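Local coordinates for protein poly-gamma-glutamate hydrolase (Bacillus phage phiNIT1, PDB 3A9L) that hydrolyses the gamma-glutamyl linkages of bacterial poly-gamma-glutamate, acting as a zinc-dependent peptidase, at residues F37-G42 with S101-K106; G42-G47 with Y64-L69; T113-L118 with V162-S167; T82-P87 with D150-R155. One frame throughout, in Å; residues are numbered along the deposited sequence.

Overall arrangement
Three of the four contacts lie on one mixed sheet. Contact 1 is buried near the chain's centre, joining strands 34-42 and 98-105 where both histidine ligands of the zinc arise. Contact 2 shares G42 with it, adds the glutamate ligand and is only partly buried. Across the chain's centre from contact 2, contact 3 is a fully buried antiparallel pair; contacts 2 and 3 have centres about 17 Å apart and do not touch. Contact 4 joins two loops towards the periphery, its centre about 13 Å from that of contact 1, which it meets through P39 and F37. Contacts 1 and 2 combine backbone bonds with metal ligands, contact 3 relies mainly on backbone pairing, and contact 4 on apolar packing and a bridging water.

Contact 1 of 4, residues F37-G42 with S101-K106; sequences FSPHAG and SFHGYK. With ZN (zinc ion), chain C.
S38 OG is gripped from two sides: it donates to F102 O across the contact at 2.9 Å, with a C=O...O angle of 170°, and accepts the backbone N-H of H40 at 3.0 Å. The second bond makes an ST turn, at the place where the chain turns a corner after its pairing with strand 98-105. With OG anti to its own backbone N (chi1 173°), the hydroxyl is turned to the partner strand. One residue earlier F102 N donates to F37 O at 2.9 Å, while S101 CB sits over one face of the F37 ring, offset toward its rim. This is a parallel pairing of adjacent strands in the mixed sheet, and the corner at its end is used to build the metal site, a set of ligands consistent with that of other zinc exopeptidases. H40 and H103 both bind the zinc ion through ND1, at 2.2 Å and 2.1 Å respectively. Sharing this ion brings the two ND1 atoms to 3.2 Å of each other; the ring planes stand at 75°. P39 CG lies over the centre of the H40 ring and also touches H103 CE1 at 3.7 Å, filling the corner between the imidazoles. On its far nitrogen, NE2, H40 is held by V79 O, which should fix the rotation of the ring. The zinc-bound water, 2.3 Å from the metal, donates to G104 O.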
loop_
_atom_site.group_PDB
_atom_site.type_symbol
_atom_site.label_atom_id
_atom_site.label_comp_id
_atom_site.label_asym_id
_atom_site.label_seq_id
_atom_site.Cartn_x
_atom_site.Cartn_y
_atom_site.Cartn_z
ATOM N N PHE A 37 12.097 -0.005 -1.790
ATOM C CA PHE A 37 11.254 1.157 -2.072
ATOM C C PHE A 37 11.887 2.155 -3.013
ATOM O O PHE A 37 13.087 2.136 -3.258
ATOM C CB PHE A 37 10.828 1.836 -0.759
ATOM C CG PHE A 37 11.860 2.741 -0.182
ATOM C CD1 PHE A 37 12.915 2.233 0.591
ATOM C CD2 PHE A 37 11.802 4.105 -0.429
ATOM C CE1 PHE A 37 13.890 3.099 1.111
ATOM C CE2 PHE A 37 12.772 4.976 0.079
ATOM C CZ PHE A 37 13.820 4.478 0.834
ATOM N N SER A 38 11.051 3.026 -3.563
ATOM C CA SER A 38 11.538 4.131 -4.358
ATOM C C SER A 38 10.689 5.404 -4.117
ATOM O O SER A 38 9.458 5.338 -4.049
ATOM C CB SER A 38 11.606 3.764 -5.836
ATOM O OG SER A 38 11.942 4.921 -6.584
ATOM N N PRO A 39 11.358 6.559 -3.932
ATOM C CA PRO A 39 10.616 7.821 -3.879
ATOM C C PRO A 39 10.317 8.384 -5.274
ATOM O O PRO A 39 9.567 9.371 -5.407
ATOM C CB PRO A 39 11.565 8.755 -3.122
ATOM C CG PRO A 39 12.948 8.241 -3.401
ATOM C CD PRO A 39 12.790 6.719 -3.577
ATOM N N HIS A 40 10.945 7.768 -6.276
ATOM C CA HIS A 40 10.919 8.211 -7.685
ATOM C C HIS A 40 10.366 7.119 -8.631
ATOM O O HIS A 40 10.924 6.834 -9.723
ATOM C CB HIS A 40 12.311 8.761 -8.097
ATOM C CG HIS A 40 12.881 9.753 -7.115
ATOM N ND1 HIS A 40 14.233 9.913 -6.901
ATOM C CD2 HIS A 40 12.270 10.617 -6.267
ATOM C CE1 HIS A 40 14.435 10.817 -5.960
ATOM N NE2 HIS A 40 13.256 11.252 -5.551
ATOM N N ALA A 41 9.250 6.509 -8.214
ATOM C CA ALA A 41 8.648 5.406 -8.967
ATOM C C ALA A 41 7.617 5.859 -10.020
ATOM O O ALA A 41 7.453 7.046 -10.256
ATOM C CB ALA A 41 8.041 4.380 -8.021
ATOM N N GLY A 42 6.951 4.889 -10.653
ATOM C CA GLY A 42 6.048 5.162 -11.780
ATOM C C GLY A 42 6.886 5.770 -12.877
ATOM O O GLY A 42 7.972 5.273 -13.153
ATOM N N SER A 101 16.953 1.119 -1.592
ATOM C CA SER A 101 16.183 2.082 -2.414
ATOM C C SER A 101 16.540 1.900 -3.884
ATOM O O SER A 101 17.645 1.536 -4.185
ATOM C CB SER A 101 16.470 3.506 -2.000
ATOM O OG SER A 101 17.835 3.838 -2.179
ATOM N N PHE A 102 15.602 2.145 -4.786
ATOM C CA PHE A 102 15.877 1.956 -6.206
ATOM C C PHE A 102 15.671 3.252 -7.010
ATOM O O PHE A 102 14.588 3.829 -7.004
ATOM C CB PHE A 102 15.009 0.833 -6.784
ATOM C CG PHE A 102 15.244 -0.516 -6.146
ATOM C CD1 PHE A 102 14.654 -0.848 -4.917
ATOM C CD2 PHE A 102 16.062 -1.443 -6.764
ATOM C CE1 PHE A 102 14.879 -2.114 -4.316
ATOM C CE2 PHE A 102 16.279 -2.707 -6.190
ATOM C CZ PHE A 102 15.702 -3.026 -4.959
ATOM N N HIS A 103 16.705 3.647 -7.749
ATOM C CA HIS A 103 16.747 4.937 -8.457
ATOM C C HIS A 103 17.114 4.825 -9.894
ATOM O O HIS A 103 17.739 3.847 -10.333
ATOM C CB HIS A 103 17.710 5.907 -7.776
ATOM C CG HIS A 103 17.183 6.461 -6.489
ATOM N ND1 HIS A 103 16.498 7.650 -6.425
ATOM C CD2 HIS A 103 17.223 5.974 -5.222
ATOM C CE1 HIS A 103 16.136 7.874 -5.172
ATOM N NE2 HIS A 103 16.569 6.877 -4.424
ATOM N N GLY A 104 16.707 5.832 -10.658
ATOM C CA GLY A 104 17.089 5.892 -12.076
ATOM C C GLY A 104 17.937 7.131 -12.375
ATOM O O GLY A 104 17.597 8.231 -11.949
ATOM N N TYR A 105 19.051 6.966 -13.085
ATOM C CA TYR A 105 19.819 8.152 -13.480
ATOM C C TYR A 105 19.979 8.128 -14.991
ATOM O O TYR A 105 19.861 7.065 -15.599
ATOM C CB TYR A 105 21.166 8.280 -12.705
ATOM C CG TYR A 105 22.267 7.351 -13.174
ATOM C CD1 TYR A 105 23.158 7.743 -14.176
ATOM C CD2 TYR A 105 22.421 6.072 -12.619
ATOM C CE1 TYR A 105 24.178 6.876 -14.618
ATOM C CE2 TYR A 105 23.443 5.204 -13.048
ATOM C CZ TYR A 105 24.313 5.614 -14.043
ATOM O OH TYR A 105 25.306 4.761 -14.472
ATOM N N LYS A 106 20.206 9.301 -15.587
ATOM C CA LYS A 106 20.311 9.444 -17.030
ATOM C C LYS A 106 21.678 9.016 -17.567
ATOM O O LYS A 106 22.728 9.579 -17.226
ATOM C CB LYS A 106 19.984 10.884 -17.462
ATOM C CG LYS A 106 19.510 11.021 -18.925
ATOM C CD LYS A 106 18.545 12.200 -19.059
ATOM C CE LYS A 106 17.731 12.142 -20.334
ATOM N NZ LYS A 106 18.595 12.175 -21.542
HETATM ZN ZN ZN C . 15.949 9.012 -7.919
HETATM O O HOH W 1 17.925 8.999 -9.051
#

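Contact 2 of 4, residues G42-G47 with Y64-L69; sequences GGIEVG and YLFQGL. With ZN (zinc ion), chain C.
The F66 ring is met at its edge, near the ring plane, by I44 CD1, which comes to 4.1 Å from F66 CD1; the ring also meets that of Y23 on strand 23-29, the two planes at about 20°. I44 places its CG1 branch beside the backbone N (chi1 -44°), and from there the chain runs out over the backbone of strand 62-68, CD1 lying 3.5 Å from G68 N. A backbone bond completes the contact. G43 N donates to G68 O at 2.9 Å in a nearly straight bond, although the donor stands 36° out of the carbonyl plane. G42 CA also approaches G68 O, at 3.5 Å. Strand 34-42, helix 48-59 and strand 62-68 form a beta-alpha-beta crossover between neighbouring parallel strands, and residues 42-47 are the loop that leads from its first strand into the helix. Alongside G42 runs the extended chain of Q67, whose OE1 is bonded to T49 OG1 of that helix. In the same loop E45 reaches back to the zinc ion and binds it with both carboxylate oxygens, OE1 at 2.3 Å and OE2 at 2.5 Å; OE1 is further gripped by the backbone N-H of G104.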
loop_
_atom_site.group_PDB
_atom_site.type_symbol
_atom_site.label_atom_id
_atom_site.label_comp_id
_atom_site.label_asym_id
_atom_site.label_seq_id
_atom_site.Cartn_x
_atom_site.Cartn_y
_atom_site.Cartn_z
ATOM N N GLY A 42 6.951 4.889 -10.653
ATOM C CA GLY A 42 6.048 5.162 -11.780
ATOM C C GLY A 42 6.886 5.770 -12.877
ATOM O O GLY A 42 7.972 5.273 -13.153
ATOM N N GLY A 43 6.380 6.851 -13.466
ATOM C CA GLY A 43 7.050 7.635 -14.517
ATOM C C GLY A 43 8.221 8.557 -14.135
ATOM O O GLY A 43 8.972 8.981 -15.013
ATOM N N ILE A 44 8.412 8.869 -12.849
ATOM C CA ILE A 44 9.554 9.738 -12.437
ATOM C C ILE A 44 10.918 9.121 -12.839
ATOM O O ILE A 44 11.736 9.762 -13.550
ATOM C CB ILE A 44 9.529 10.112 -10.919
ATOM C CG1 ILE A 44 8.124 10.505 -10.454
ATOM C CG2 ILE A 44 10.554 11.229 -10.608
ATOM C CD1 ILE A 44 7.898 10.418 -8.943
ATOM N N GLU A 45 11.179 7.897 -12.380
ATOM C CA GLU A 45 12.328 7.125 -12.849
ATOM C C GLU A 45 11.886 5.743 -13.301
ATOM O O GLU A 45 11.762 4.810 -12.463
ATOM C CB GLU A 45 13.399 7.021 -11.772
ATOM C CG GLU A 45 14.214 8.315 -11.709
ATOM C CD GLU A 45 14.794 8.612 -10.354
ATOM O OE1 GLU A 45 15.039 7.674 -9.565
ATOM O OE2 GLU A 45 15.054 9.813 -10.084
ATOM N N VAL A 46 11.657 5.621 -14.609
ATOM C CA VAL A 46 10.954 4.459 -15.192
ATOM C C VAL A 46 11.693 3.170 -14.983
ATOM O O VAL A 46 12.909 3.093 -15.220
ATOM C CB VAL A 46 10.571 4.677 -16.675
ATOM C CG1 VAL A 46 9.960 3.411 -17.298
ATOM C CG2 VAL A 46 9.570 5.835 -16.790
ATOM N N GLY A 47 10.947 2.179 -14.482
ATOM C CA GLY A 47 11.447 0.843 -14.193
ATOM C C GLY A 47 11.628 0.484 -12.727
ATOM O O GLY A 47 11.773 -0.700 -12.380
ATOM N N TYR A 64 7.366 0.151 -0.660
ATOM C CA TYR A 64 6.803 1.502 -0.661
ATOM C C TYR A 64 7.172 2.101 -1.982
ATOM O O TYR A 64 8.323 1.951 -2.382
ATOM C CB TYR A 64 7.414 2.356 0.438
ATOM C CG TYR A 64 7.043 3.820 0.307
ATOM C CD1 TYR A 64 7.795 4.681 -0.510
ATOM C CD2 TYR A 64 5.960 4.339 0.981
ATOM C CE1 TYR A 64 7.474 5.988 -0.632
ATOM C CE2 TYR A 64 5.635 5.670 0.874
ATOM C CZ TYR A 64 6.386 6.476 0.062
ATOM O OH TYR A 64 6.067 7.785 -0.085
ATOM N N LEU A 65 6.220 2.779 -2.637
ATOM C CA LEU A 65 6.469 3.473 -3.922
ATOM C C LEU A 65 5.754 4.805 -4.001
ATOM O O LEU A 65 4.526 4.851 -3.916
ATOM C CB LEU A 65 5.927 2.638 -5.077
ATOM C CG LEU A 65 6.410 1.249 -5.364
ATOM C CD1 LEU A 65 5.528 0.707 -6.444
ATOM C CD2 LEU A 65 7.886 1.282 -5.824
ATOM N N PHE A 66 6.500 5.887 -4.172
ATOM C CA PHE A 66 5.886 7.191 -4.489
ATOM C C PHE A 66 5.992 7.310 -5.981
ATOM O O PHE A 66 7.105 7.382 -6.512
ATOM C CB PHE A 66 6.618 8.359 -3.788
ATOM C CG PHE A 66 5.971 9.702 -4.002
ATOM C CD1 PHE A 66 6.341 10.494 -5.106
ATOM C CD2 PHE A 66 5.031 10.208 -3.104
ATOM C CE1 PHE A 66 5.743 11.736 -5.334
ATOM C CE2 PHE A 66 4.439 11.450 -3.325
ATOM C CZ PHE A 66 4.802 12.218 -4.443
ATOM N N GLN A 67 4.838 7.265 -6.659
ATOM C CA GLN A 67 4.809 7.039 -8.119
ATOM C C GLN A 67 4.311 8.254 -8.883
ATOM O O GLN A 67 3.249 8.772 -8.548
ATOM C CB GLN A 67 3.854 5.870 -8.451
ATOM C CG GLN A 67 4.292 4.465 -7.991
ATOM C CD GLN A 67 3.582 3.359 -8.776
ATOM O OE1 GLN A 67 4.205 2.658 -9.566
ATOM N NE2 GLN A 67 2.276 3.257 -8.621
ATOM N N GLY A 68 5.065 8.683 -9.910
ATOM C CA GLY A 68 4.536 9.598 -10.931
ATOM C C GLY A 68 3.579 8.905 -11.892
ATOM O O GLY A 68 3.835 7.778 -12.324
ATOM N N LEU A 69 2.485 9.582 -12.223
ATOM C CA LEU A 69 1.405 9.033 -13.058
ATOM C C LEU A 69 1.157 9.799 -14.343
ATOM O O LEU A 69 0.304 9.401 -15.159
ATOM C CB LEU A 69 0.074 9.010 -12.293
ATOM C CG LEU A 69 0.002 8.307 -10.934
ATOM C CD1 LEU A 69 -1.425 8.307 -10.388
ATOM C CD2 LEU A 69 0.495 6.913 -11.095
HETATM ZN ZN ZN C . 15.949 9.012 -7.919
HETATM O O HOH W 1 17.925 8.999 -9.051
#

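Contact 3 of 4, residues T113-L118 with V162-S167; sequences TLVGGL and VQLEIS
L114 and E165 form a hydrogen-bonded antiparallel pair in which the backbone N and O of both residues are satisfied: L114 N donates to E165 O at 3.1 Å and E165 N returns the bond to L114 O at 3.0 Å. G116 and Q163 repeat the pattern. G116 N reaches Q163 O in the carbonyl plane, whereas Q163 N comes to G116 O at 2.8 Å from well above that plane, 53° out of it. L114 O has a second partner, a water at 2.7 Å in position to donate, and this water accepts from Q163 NE2 at 3.0 Å. The fully extended Q163 chain, CG anti to the backbone N (chi1 179°), carries the amide to that water, while OE1 is taken by N151 ND2. T113 OG1 lies beside I166 CG2 but finds its polar partner in Y195 OH. On the face of V115, its CG1 packs on V162 CG1 at 3.7 Å, both packed against helix 120-132, and L164 leans on helix 190-209. From the other face E165, its chain bent at chi2, approaches H103 and the zinc site. Strand 98-105 flanks strand 162-167, and strand 138-139 borders 113-116 on its outer side, so the pair lies inside the mixed sheet.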
loop_
_atom_site.group_PDB
_atom_site.type_symbol
_atom_site.label_atom_id
_atom_site.label_comp_id
_atom_site.label_asym_id
_atom_site.label_seq_id
_atom_site.Cartn_x
_atom_site.Cartn_y
_atom_site.Cartn_z
ATOM N N THR A 113 25.088 0.194 -12.891
ATOM C CA THR A 113 24.482 0.416 -11.593
ATOM C C THR A 113 25.546 0.880 -10.586
ATOM O O THR A 113 26.580 0.230 -10.437
ATOM C CB THR A 113 23.780 -0.857 -11.070
ATOM O OG1 THR A 113 22.725 -1.226 -11.984
ATOM C CG2 THR A 113 23.200 -0.609 -9.681
ATOM N N LEU A 114 25.247 2.000 -9.913
ATOM C CA LEU A 114 26.124 2.654 -8.952
ATOM C C LEU A 114 25.489 2.521 -7.577
ATOM O O LEU A 114 24.423 3.106 -7.298
ATOM C CB LEU A 114 26.355 4.136 -9.324
ATOM C CG LEU A 114 26.722 4.442 -10.792
ATOM C CD1 LEU A 114 26.655 5.933 -11.084
ATOM C CD2 LEU A 114 28.112 3.887 -11.136
ATOM N N VAL A 115 26.138 1.719 -6.732
ATOM C CA VAL A 115 25.554 1.301 -5.459
ATOM C C VAL A 115 26.239 2.027 -4.297
ATOM O O VAL A 115 27.462 1.977 -4.159
ATOM C CB VAL A 115 25.688 -0.227 -5.270
ATOM C CG1 VAL A 115 24.821 -0.718 -4.108
ATOM C CG2 VAL A 115 25.311 -0.963 -6.553
ATOM N N GLY A 116 25.447 2.684 -3.461
ATOM C CA GLY A 116 25.993 3.325 -2.276
ATOM C C GLY A 116 25.093 3.124 -1.093
ATOM O O GLY A 116 24.326 2.159 -1.036
ATOM N N GLY A 117 25.149 4.060 -0.159
ATOM C CA GLY A 117 24.403 3.940 1.072
ATOM C C GLY A 117 25.379 3.590 2.191
ATOM O O GLY A 117 26.552 3.300 1.921
ATOM N N LEU A 118 24.906 3.614 3.439
ATOM C CA LEU A 118 25.784 3.337 4.598
ATOM C C LEU A 118 25.837 1.865 4.980
ATOM O O LEU A 118 26.731 1.454 5.719
ATOM C CB LEU A 118 25.398 4.205 5.821
ATOM C CG LEU A 118 25.728 5.703 5.686
ATOM C CD1 LEU A 118 25.018 6.491 6.753
ATOM C CD2 LEU A 118 27.269 5.987 5.658
ATOM N N VAL A 162 20.932 1.001 1.566
ATOM C CA VAL A 162 21.702 0.731 0.341
ATOM C C VAL A 162 20.949 1.343 -0.817
ATOM O O VAL A 162 19.808 0.970 -1.102
ATOM C CB VAL A 162 21.857 -0.783 0.039
ATOM C CG1 VAL A 162 22.378 -1.023 -1.384
ATOM C CG2 VAL A 162 22.739 -1.469 1.063
ATOM N N GLN A 163 21.605 2.247 -1.515
ATOM C CA GLN A 163 20.994 2.921 -2.623
ATOM C C GLN A 163 21.487 2.334 -3.966
ATOM O O GLN A 163 22.710 2.214 -4.197
ATOM C CB GLN A 163 21.319 4.428 -2.548
ATOM C CG GLN A 163 20.703 5.178 -3.707
ATOM C CD GLN A 163 21.046 6.656 -3.722
ATOM O OE1 GLN A 163 20.225 7.468 -3.360
ATOM N NE2 GLN A 163 22.266 7.004 -4.178
ATOM N N LEU A 164 20.556 1.994 -4.860
ATOM C CA LEU A 164 20.944 1.636 -6.223
ATOM C C LEU A 164 20.546 2.721 -7.204
ATOM O O LEU A 164 19.417 3.140 -7.238
ATOM C CB LEU A 164 20.342 0.294 -6.687
ATOM C CG LEU A 164 20.801 -1.021 -6.030
ATOM C CD1 LEU A 164 20.322 -1.128 -4.596
ATOM C CD2 LEU A 164 20.286 -2.226 -6.836
ATOM N N GLU A 165 21.481 3.172 -8.018
ATOM C CA GLU A 165 21.138 4.187 -9.013
ATOM C C GLU A 165 21.375 3.544 -10.369
ATOM O O GLU A 165 22.527 3.274 -10.735
ATOM C CB GLU A 165 21.984 5.448 -8.783
ATOM C CG GLU A 165 21.510 6.361 -7.591
ATOM C CD GLU A 165 20.632 7.534 -8.008
ATOM O OE1 GLU A 165 20.347 7.686 -9.193
ATOM O OE2 GLU A 165 20.194 8.304 -7.141
ATOM N N ILE A 166 20.273 3.266 -11.090
ATOM C CA ILE A 166 20.316 2.469 -12.290
ATOM C C ILE A 166 20.176 3.347 -13.538
ATOM O O ILE A 166 19.235 4.128 -13.658
ATOM C CB ILE A 166 19.201 1.380 -12.250
ATOM C CG1 ILE A 166 19.061 0.819 -10.818
ATOM C CG2 ILE A 166 19.505 0.261 -13.223
ATOM C CD1 ILE A 166 18.002 -0.250 -10.737
ATOM N N SER A 167 21.118 3.202 -14.457
ATOM C CA SER A 167 21.190 4.062 -15.645
ATOM C C SER A 167 19.988 3.814 -16.554
ATOM O O SER A 167 19.412 2.724 -16.546
ATOM C CB SER A 167 22.475 3.800 -16.427
ATOM O OG SER A 167 22.389 2.546 -17.087
HETATM O O HOH W 2 23.946 4.770 -5.261
#

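Contact 4 of 4, residues T82-P87 with D150-R155; sequences THFDEP and DNIVNR
T82, F84 and I152 bury most of this contact, each in a different way. T82 lies against the start of the opposing loop, its CB 4.0 Å from D150 CB, while T82 O comes to 3.6 Å from the same D150 CB. The CG2 methyl, anti to the carbonyl carbon, points at the backbone of N151, and the side chain of T82 thus makes its contacts through CB and CG2. Deeper in, I152 CG1 approaches the F84 ring obliquely, 4.5 Å from F84 CD1, a loose apolar approach. Both residues lean on strand 34-42, F84 on P39 and I152 on F37, which ties the two loops to the inner strand that carries H40, one of the zinc ligands. I152 lies within an Asx turn, in which N151 OD1 accepts the backbone N-H of V153 at 3.1 Å, in the carbonyl plane and on a lone pair. Where the loops do not meet directly, one water lies between them, 2.9 Å from F84 O and 2.8 Å from D150 O, in position to donate to either. It accepts from R155 NH1 at 3.0 Å, lying at the edge of the guanidinium and in its plane. With van der Waals packing and one shared water in place of direct polar bonds, the junction is held by loose apolar packing and by a water that links F84 O, D150 O and the R155 guanidinium.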
loop_
_atom_site.group_PDB
_atom_site.type_symbol
_atom_site.label_atom_id
_atom_site.label_comp_id
_atom_site.label_asym_id
_atom_site.label_seq_id
_atom_site.Cartn_x
_atom_site.Cartn_y
_atom_site.Cartn_z
ATOM N N THR A 82 17.609 13.141 -0.253
ATOM C CA THR A 82 17.961 13.867 0.966
ATOM C C THR A 82 16.832 14.801 1.481
ATOM O O THR A 82 16.928 15.291 2.594
ATOM C CB THR A 82 19.194 14.742 0.761
ATOM O OG1 THR A 82 18.912 15.666 -0.291
ATOM C CG2 THR A 82 20.441 13.901 0.426
ATOM N N HIS A 83 15.812 15.069 0.660
ATOM C CA HIS A 83 14.743 16.054 0.969
ATOM C C HIS A 83 13.383 15.368 1.039
ATOM O O HIS A 83 12.342 15.993 1.305
ATOM C CB HIS A 83 14.696 17.160 -0.095
ATOM C CG HIS A 83 15.909 18.031 -0.102
ATOM N ND1 HIS A 83 15.997 19.175 -0.857
ATOM C CD2 HIS A 83 17.073 17.943 0.583
ATOM C CE1 HIS A 83 17.165 19.752 -0.646
ATOM N NE2 HIS A 83 17.836 19.025 0.229
ATOM N N PHE A 84 13.420 14.064 0.819
ATOM C CA PHE A 84 12.193 13.326 0.594
ATOM C C PHE A 84 11.656 12.956 1.935
ATOM O O PHE A 84 12.285 12.236 2.722
ATOM C CB PHE A 84 12.408 12.105 -0.294
ATOM C CG PHE A 84 11.127 11.361 -0.615
ATOM C CD1 PHE A 84 10.657 10.377 0.240
ATOM C CD2 PHE A 84 10.411 11.650 -1.763
ATOM C CE1 PHE A 84 9.504 9.691 -0.043
ATOM C CE2 PHE A 84 9.246 10.971 -2.052
ATOM C CZ PHE A 84 8.808 9.984 -1.211
ATOM N N ASP A 85 10.474 13.481 2.182
ATOM C CA ASP A 85 9.926 13.469 3.523
ATOM C C ASP A 85 8.458 13.016 3.563
ATOM O O ASP A 85 7.763 13.297 4.515
ATOM C CB ASP A 85 10.127 14.856 4.184
ATOM C CG ASP A 85 9.189 15.934 3.639
ATOM O OD1 ASP A 85 8.781 15.848 2.483
ATOM O OD2 ASP A 85 8.889 16.897 4.379
ATOM N N GLU A 86 8.004 12.284 2.550
ATOM C CA GLU A 86 6.619 11.827 2.552
ATOM C C GLU A 86 6.378 11.108 3.894
ATOM O O GLU A 86 7.120 10.176 4.253
ATOM C CB GLU A 86 6.362 10.944 1.337
ATOM C CG GLU A 86 4.904 10.673 1.014
ATOM C CD GLU A 86 4.342 9.636 1.931
ATOM O OE1 GLU A 86 4.942 8.543 1.996
ATOM O OE2 GLU A 86 3.372 9.956 2.656
ATOM N N PRO A 87 5.366 11.545 4.661
ATOM C CA PRO A 87 5.285 11.008 6.012
ATOM C C PRO A 87 5.093 9.485 6.113
ATOM O O PRO A 87 5.587 8.863 7.054
ATOM C CB PRO A 87 4.087 11.766 6.619
ATOM C CG PRO A 87 3.342 12.277 5.481
ATOM C CD PRO A 87 4.422 12.656 4.497
ATOM N N ASP A 150 20.675 12.221 5.957
ATOM C CA ASP A 150 19.418 12.693 5.367
ATOM C C ASP A 150 18.833 11.755 4.322
ATOM O O ASP A 150 17.623 11.577 4.283
ATOM C CB ASP A 150 19.619 14.022 4.687
ATOM C CG ASP A 150 20.021 15.123 5.654
ATOM O OD1 ASP A 150 19.666 15.045 6.851
ATOM O OD2 ASP A 150 20.670 16.089 5.183
ATOM N N ASN A 151 19.668 11.213 3.441
ATOM C CA ASN A 151 19.149 10.347 2.382
ATOM C C ASN A 151 18.090 9.358 2.914
ATOM O O ASN A 151 18.396 8.480 3.728
ATOM C CB ASN A 151 20.285 9.608 1.664
ATOM C CG ASN A 151 19.808 8.898 0.386
ATOM O OD1 ASN A 151 18.873 8.083 0.422
ATOM N ND2 ASN A 151 20.454 9.199 -0.744
ATOM N N ILE A 152 16.851 9.495 2.462
ATOM C CA ILE A 152 15.779 8.592 2.948
ATOM C C ILE A 152 16.195 7.124 3.249
ATOM O O ILE A 152 15.804 6.580 4.290
ATOM C CB ILE A 152 14.502 8.627 2.065
ATOM C CG1 ILE A 152 13.386 7.751 2.669
ATOM C CG2 ILE A 152 14.793 8.199 0.619
ATOM C CD1 ILE A 152 12.851 8.226 4.032
ATOM N N VAL A 153 16.988 6.503 2.375
ATOM C CA VAL A 153 17.438 5.113 2.577
ATOM C C VAL A 153 18.198 4.846 3.893
ATOM O O VAL A 153 18.057 3.765 4.466
ATOM C CB VAL A 153 18.231 4.521 1.355
ATOM C CG1 VAL A 153 19.690 4.794 1.506
ATOM C CG2 VAL A 153 18.012 3.007 1.276
ATOM N N ASN A 154 18.949 5.831 4.403
ATOM C CA ASN A 154 19.661 5.672 5.697
ATOM C C ASN A 154 18.808 6.083 6.909
ATOM O O ASN A 154 19.330 6.238 8.052
ATOM C CB ASN A 154 20.953 6.503 5.702
ATOM C CG ASN A 154 21.914 6.112 4.580
ATOM O OD1 ASN A 154 22.053 4.920 4.217
ATOM N ND2 ASN A 154 22.553 7.138 3.978
ATOM N N ARG A 155 17.509 6.268 6.675
ATOM C CA ARG A 155 16.619 6.607 7.769
ATOM C C ARG A 155 15.744 5.402 8.137
ATOM O O ARG A 155 14.712 5.555 8.796
ATOM C CB ARG A 155 15.779 7.835 7.448
ATOM C CG ARG A 155 16.620 9.054 7.071
ATOM C CD ARG A 155 15.713 10.202 6.766
ATOM N NE ARG A 155 14.923 10.578 7.938
ATOM C CZ ARG A 155 13.902 11.427 7.900
ATOM N NH1 ARG A 155 13.553 12.017 6.756
ATOM N NH2 ARG A 155 13.248 11.713 9.018
HETATM O O HOH W 3 14.856 11.952 4.041
#